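Local coordinates for protein tryptophanyl-tRNA synthetase (Aeropyrum pernix, PDB 3A04) that joins L-tryptophan to its cognate tRNA at the expense of ATP, which is split to AMP and diphosphate, at residues F77-V91 with I127-L141. Residues are numbered along the deposited sequence; the frame is centred on the assembly and turned at random.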
loop_
_atom_site.group_PDB
_atom_site.type_symbol
_atom_site.label_atom_id
_atom_site.label_comp_id
_atom_site.label_asym_id
_atom_site.label_seq_id
_atom_site.Cartn_x
_atom_site.Cartn_y
_atom_site.Cartn_z
ATOM N N PHE A 77 -4.107 -17.753 0.943
ATOM C CA PHE A 77 -3.546 -18.578 2.050
ATOM C C PHE A 77 -2.435 -17.784 2.729
ATOM O O PHE A 77 -1.559 -17.138 2.080
ATOM C CB PHE A 77 -2.939 -19.906 1.552
ATOM C CG PHE A 77 -3.961 -20.880 1.015
ATOM C CD1 PHE A 77 -4.346 -20.824 -0.299
ATOM C CD2 PHE A 77 -4.606 -21.757 1.865
ATOM C CE1 PHE A 77 -5.395 -21.627 -0.805
ATOM C CE2 PHE A 77 -5.626 -22.687 1.327
ATOM C CZ PHE A 77 -6.005 -22.571 0.035
ATOM N N MET A 78 -2.499 -17.817 4.035
ATOM C CA MET A 78 -1.478 -17.319 4.967
ATOM C C MET A 78 -0.373 -18.368 5.063
ATOM O O MET A 78 -0.662 -19.527 5.474
ATOM C CB MET A 78 -2.135 -17.086 6.350
ATOM C CG MET A 78 -1.122 -16.699 7.494
ATOM S SD MET A 78 -0.017 -15.321 7.099
ATOM C CE MET A 78 -1.228 -14.041 6.949
ATOM N N PRO A 79 0.873 -18.020 4.657
ATOM C CA PRO A 79 1.955 -19.046 4.683
ATOM C C PRO A 79 2.571 -19.163 6.062
ATOM O O PRO A 79 3.677 -18.706 6.263
ATOM C CB PRO A 79 2.984 -18.511 3.706
ATOM C CG PRO A 79 2.840 -16.938 3.834
ATOM C CD PRO A 79 1.313 -16.778 3.966
ATOM N N SER A 80 1.835 -19.771 6.999
ATOM C CA SER A 80 2.261 -19.906 8.345
ATOM C C SER A 80 1.838 -21.334 8.749
ATOM O O SER A 80 0.658 -21.689 8.527
ATOM C CB SER A 80 1.388 -18.975 9.197
ATOM O OG SER A 80 1.910 -18.979 10.517
ATOM N N GLY A 81 2.742 -22.113 9.373
ATOM C CA GLY A 81 2.337 -23.427 9.903
ATOM C C GLY A 81 2.055 -24.439 8.827
ATOM O O GLY A 81 2.299 -24.203 7.640
ATOM N N LYS A 82 1.529 -25.607 9.182
ATOM C CA LYS A 82 1.489 -26.652 8.176
ATOM C C LYS A 82 0.116 -26.731 7.531
ATOM O O LYS A 82 -0.907 -26.341 8.162
ATOM C CB LYS A 82 1.869 -28.004 8.825
ATOM C CG LYS A 82 3.342 -28.003 9.399
ATOM C CD LYS A 82 3.919 -29.404 9.584
ATOM C CE LYS A 82 3.430 -30.018 10.856
ATOM N NZ LYS A 82 4.396 -31.110 11.394
ATOM N N PHE A 83 0.085 -27.276 6.305
ATOM C CA PHE A 83 -1.154 -27.444 5.563
ATOM C C PHE A 83 -1.981 -28.590 6.156
ATOM O O PHE A 83 -1.475 -29.755 6.289
ATOM C CB PHE A 83 -0.752 -27.761 4.119
ATOM C CG PHE A 83 -1.884 -27.756 3.140
ATOM C CD1 PHE A 83 -2.677 -28.872 2.982
ATOM C CD2 PHE A 83 -2.130 -26.608 2.356
ATOM C CE1 PHE A 83 -3.701 -28.905 2.015
ATOM C CE2 PHE A 83 -3.098 -26.633 1.415
ATOM C CZ PHE A 83 -3.911 -27.787 1.252
ATOM N N HIS A 84 -3.256 -28.306 6.454
ATOM C CA HIS A 84 -4.100 -29.235 7.172
ATOM C C HIS A 84 -5.422 -29.477 6.442
ATOM O O HIS A 84 -5.638 -28.942 5.328
ATOM C CB HIS A 84 -4.241 -28.816 8.684
ATOM C CG HIS A 84 -4.807 -27.439 8.896
ATOM N ND1 HIS A 84 -5.966 -27.002 8.283
ATOM C CD2 HIS A 84 -4.356 -26.388 9.635
ATOM C CE1 HIS A 84 -6.240 -25.763 8.679
ATOM N NE2 HIS A 84 -5.298 -25.384 9.525
ATOM N N PHE A 85 -6.309 -30.301 7.020
ATOM C CA PHE A 85 -7.586 -30.590 6.356
ATOM C C PHE A 85 -8.559 -29.393 6.273
ATOM O O PHE A 85 -9.468 -29.438 5.473
ATOM C CB PHE A 85 -8.265 -31.806 7.067
ATOM C CG PHE A 85 -7.734 -33.126 6.532
ATOM C CD1 PHE A 85 -6.473 -33.591 6.874
ATOM C CD2 PHE A 85 -8.478 -33.845 5.615
ATOM C CE1 PHE A 85 -5.999 -34.844 6.290
ATOM C CE2 PHE A 85 -8.040 -34.990 5.068
ATOM C CZ PHE A 85 -6.786 -35.503 5.394
ATOM N N GLY A 86 -8.366 -28.372 7.107
ATOM C CA GLY A 86 -9.114 -27.083 6.932
ATOM C C GLY A 86 -8.725 -26.496 5.561
ATOM O O GLY A 86 -9.557 -26.119 4.765
ATOM N N HIS A 87 -7.434 -26.468 5.268
ATOM C CA HIS A 87 -6.965 -25.919 4.008
ATOM C C HIS A 87 -7.423 -26.826 2.894
ATOM O O HIS A 87 -7.835 -26.354 1.805
ATOM C CB HIS A 87 -5.424 -25.771 3.979
ATOM C CG HIS A 87 -4.847 -24.935 5.095
ATOM N ND1 HIS A 87 -3.975 -25.438 6.047
ATOM C CD2 HIS A 87 -5.026 -23.628 5.418
ATOM C CE1 HIS A 87 -3.612 -24.468 6.877
ATOM N NE2 HIS A 87 -4.186 -23.342 6.472
ATOM N N LYS A 88 -7.387 -28.158 3.103
ATOM C CA LYS A 88 -7.787 -29.029 2.018
ATOM C C LYS A 88 -9.215 -28.775 1.543
ATOM O O LYS A 88 -9.498 -28.955 0.337
ATOM C CB LYS A 88 -7.613 -30.548 2.433
ATOM C CG LYS A 88 -8.297 -31.566 1.500
ATOM C CD LYS A 88 -7.880 -33.038 1.916
ATOM C CE LYS A 88 -8.570 -34.135 1.057
ATOM N NZ LYS A 88 -10.005 -33.887 1.063
ATOM N N LEU A 89 -10.111 -28.480 2.490
ATOM C CA LEU A 89 -11.519 -28.232 2.116
ATOM C C LEU A 89 -11.600 -27.074 1.130
ATOM O O LEU A 89 -12.403 -27.109 0.168
ATOM C CB LEU A 89 -12.311 -27.851 3.370
ATOM C CG LEU A 89 -13.797 -27.521 3.213
ATOM C CD1 LEU A 89 -14.463 -28.714 2.637
ATOM C CD2 LEU A 89 -14.366 -27.185 4.577
ATOM N N THR A 90 -10.815 -26.016 1.349
ATOM C CA THR A 90 -10.833 -24.915 0.390
ATOM C C THR A 90 -10.290 -25.363 -0.967
ATOM O O THR A 90 -10.923 -25.079 -1.986
ATOM C CB THR A 90 -10.018 -23.771 0.887
ATOM O OG1 THR A 90 -10.684 -23.239 2.006
ATOM C CG2 THR A 90 -9.876 -22.639 -0.193
ATOM N N VAL A 91 -9.136 -26.071 -0.989
ATOM C CA VAL A 91 -8.523 -26.479 -2.273
ATOM C C VAL A 91 -9.414 -27.437 -3.018
ATOM O O VAL A 91 -9.463 -27.444 -4.251
ATOM C CB VAL A 91 -7.104 -27.133 -2.038
ATOM C CG1 VAL A 91 -6.468 -27.601 -3.311
ATOM C CG2 VAL A 91 -6.207 -26.056 -1.432
ATOM N N ILE A 127 7.725 -21.676 3.076
ATOM C CA ILE A 127 6.458 -22.299 3.497
ATOM C C ILE A 127 5.427 -22.173 2.397
ATOM O O ILE A 127 4.717 -23.128 2.046
ATOM C CB ILE A 127 6.000 -21.631 4.833
ATOM C CG1 ILE A 127 7.042 -21.934 5.944
ATOM C CG2 ILE A 127 4.576 -22.043 5.181
ATOM C CD1 ILE A 127 6.688 -21.210 7.209
ATOM N N ALA A 128 5.347 -20.993 1.755
ATOM C CA ALA A 128 4.330 -20.855 0.701
ATOM C C ALA A 128 4.568 -21.834 -0.407
ATOM O O ALA A 128 3.638 -22.478 -0.926
ATOM C CB ALA A 128 4.386 -19.344 0.071
ATOM N N VAL A 129 5.835 -22.014 -0.794
ATOM C CA VAL A 129 6.032 -22.905 -1.948
ATOM C C VAL A 129 5.955 -24.424 -1.545
ATOM O O VAL A 129 5.283 -25.240 -2.191
ATOM C CB VAL A 129 7.421 -22.614 -2.579
ATOM C CG1 VAL A 129 7.819 -23.653 -3.647
ATOM C CG2 VAL A 129 7.422 -21.180 -3.300
ATOM N N GLU A 130 6.636 -24.773 -0.478
ATOM C CA GLU A 130 6.859 -26.213 -0.127
ATOM C C GLU A 130 5.785 -26.781 0.761
ATOM O O GLU A 130 5.594 -27.992 0.787
ATOM C CB GLU A 130 8.176 -26.297 0.661
ATOM C CG GLU A 130 9.340 -26.244 -0.333
ATOM C CD GLU A 130 10.730 -26.364 0.288
ATOM O OE1 GLU A 130 10.898 -26.620 1.515
ATOM O OE2 GLU A 130 11.665 -26.163 -0.496
ATOM N N GLU A 131 5.119 -25.923 1.549
ATOM C CA GLU A 131 4.006 -26.348 2.355
ATOM C C GLU A 131 2.641 -26.033 1.687
ATOM O O GLU A 131 1.741 -26.854 1.735
ATOM C CB GLU A 131 4.096 -25.683 3.687
ATOM C CG GLU A 131 3.310 -26.254 4.840
ATOM C CD GLU A 131 3.507 -27.802 5.071
ATOM O OE1 GLU A 131 4.626 -28.412 4.868
ATOM O OE2 GLU A 131 2.475 -28.369 5.487
ATOM N N TYR A 132 2.462 -24.882 1.066
ATOM C CA TYR A 132 1.163 -24.580 0.552
ATOM C C TYR A 132 1.084 -24.966 -0.918
ATOM O O TYR A 132 0.260 -25.818 -1.278
ATOM C CB TYR A 132 0.784 -23.094 0.828
ATOM C CG TYR A 132 0.418 -22.972 2.305
ATOM C CD1 TYR A 132 1.404 -22.946 3.308
ATOM C CD2 TYR A 132 -0.872 -23.069 2.689
ATOM C CE1 TYR A 132 1.057 -22.900 4.665
ATOM C CE2 TYR A 132 -1.216 -23.007 4.032
ATOM C CZ TYR A 132 -0.264 -22.962 4.988
ATOM O OH TYR A 132 -0.679 -22.873 6.271
ATOM N N ILE A 133 1.879 -24.304 -1.791
ATOM C CA ILE A 133 1.694 -24.591 -3.215
ATOM C C ILE A 133 1.916 -26.107 -3.506
ATOM O O ILE A 133 1.161 -26.710 -4.281
ATOM C CB ILE A 133 2.571 -23.694 -4.113
ATOM C CG1 ILE A 133 2.089 -22.218 -3.947
ATOM C CG2 ILE A 133 2.486 -24.127 -5.594
ATOM C CD1 ILE A 133 3.110 -21.141 -4.450
ATOM N N ALA A 134 2.976 -26.671 -2.930
ATOM C CA ALA A 134 3.280 -28.069 -3.246
ATOM C C ALA A 134 2.146 -28.976 -2.775
ATOM O O ALA A 134 1.762 -29.844 -3.512
ATOM C CB ALA A 134 4.633 -28.496 -2.674
ATOM N N ASN A 135 1.563 -28.736 -1.597
ATOM C CA ASN A 135 0.395 -29.570 -1.193
ATOM C C ASN A 135 -0.823 -29.368 -2.073
ATOM O O ASN A 135 -1.564 -30.285 -2.374
ATOM C CB ASN A 135 0.043 -29.326 0.261
ATOM C CG ASN A 135 0.874 -30.201 1.182
ATOM O OD1 ASN A 135 0.805 -31.406 1.085
ATOM N ND2 ASN A 135 1.662 -29.605 2.037
ATOM N N MET A 136 -1.041 -28.144 -2.533
ATOM C CA MET A 136 -2.149 -27.912 -3.452
ATOM C C MET A 136 -1.999 -28.667 -4.788
ATOM O O MET A 136 -2.932 -29.247 -5.313
ATOM C CB MET A 136 -2.216 -26.415 -3.746
ATOM C CG MET A 136 -2.844 -25.715 -2.538
ATOM S SD MET A 136 -3.025 -23.935 -3.033
ATOM C CE MET A 136 -2.091 -23.212 -1.739
ATOM N N ILE A 137 -0.797 -28.669 -5.325
ATOM C CA ILE A 137 -0.526 -29.401 -6.570
ATOM C C ILE A 137 -0.741 -30.945 -6.358
ATOM O O ILE A 137 -1.314 -31.622 -7.207
ATOM C CB ILE A 137 0.967 -29.193 -6.976
ATOM C CG1 ILE A 137 1.279 -27.734 -7.348
ATOM C CG2 ILE A 137 1.349 -30.048 -8.207
ATOM C CD1 ILE A 137 0.259 -27.073 -8.185
ATOM N N ALA A 138 -0.245 -31.438 -5.231
ATOM C CA ALA A 138 -0.318 -32.884 -4.914
ATOM C C ALA A 138 -1.790 -33.289 -4.703
ATOM O O ALA A 138 -2.174 -34.477 -4.938
ATOM C CB ALA A 138 0.503 -33.166 -3.686
ATOM N N LEU A 139 -2.620 -32.320 -4.265
ATOM C CA LEU A 139 -4.055 -32.554 -4.184
ATOM C C LEU A 139 -4.766 -32.629 -5.494
ATOM O O LEU A 139 -5.852 -33.171 -5.537
ATOM C CB LEU A 139 -4.781 -31.499 -3.293
ATOM C CG LEU A 139 -4.699 -31.594 -1.773
ATOM C CD1 LEU A 139 -5.332 -30.338 -1.108
ATOM C CD2 LEU A 139 -5.357 -32.946 -1.133
ATOM N N GLY A 140 -4.232 -32.001 -6.543
ATOM C CA GLY A 140 -4.789 -32.112 -7.862
ATOM C C GLY A 140 -5.034 -30.767 -8.539
ATOM O O GLY A 140 -5.643 -30.716 -9.595
ATOM N N LEU A 141 -4.629 -29.676 -7.885
ATOM C CA LEU A 141 -4.730 -28.352 -8.509
ATOM C C LEU A 141 -3.729 -28.315 -9.675
ATOM O O LEU A 141 -2.612 -28.812 -9.553
ATOM C CB LEU A 141 -4.462 -27.230 -7.480
ATOM C CG LEU A 141 -5.189 -25.890 -7.644
ATOM C CD1 LEU A 141 -6.741 -25.970 -7.910
ATOM C CD2 LEU A 141 -4.854 -24.886 -6.438
HETATM O O HOH W 1 -2.558 -20.842 6.964
HETATM O O HOH W 2 1.028 -30.619 5.964
#
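The HIGH region of this class I synthetase, Pro79 to His87, a loop running into helix 85-99, is held against helix 121-139 through Tyr132, Glu131 and Phe83. Tyr132 pushes its ring into the bend of the loop and donates from OH to Ser80 O (2.9 Å), standing above that carbonyl's plane. A water donates to both Tyr132 OH and Met78 O and bonds His87 NE2, linking the hydroxyl to the residue just before the motif and to its last histidine. The Tyr132 edge meets the face of His87, planes 79° apart, while the Phe83 edge points at the Tyr132 face in an offset edge-to-face contact. His87 ND1 accepts in its ring plane from His84 N, completing a capping box at the start of helix 85-99 and fixing the imidazole's rotation. Glu131, bent at chi2 (51°), brings OE2 back to Phe83 N, met through its anti lone pair in a nearly straight bond (2.8 Å, 166°); a second water bridges OE2 to Phe83 O. Asn135 CB lies over the centre of the Phe83 ring, 3.9 Å from its centroid, and the amide, bonded to Glu131 O and His352, runs nearly parallel to that ring. Toward the C-terminal end of helix 121-139, Met136 CE sits over one face of Phe77, near its rim (CH-pi), its CG touches Val91 CG2 (3.6 Å), and Leu139 CD1 touches both Phe83 CZ and Val91 CG1. Pro79 rests on Ala128. Lys82 N bonds Ser259 of the KMSKS region, so both signature motifs of the class I Rossmann-like catalytic domain meet here.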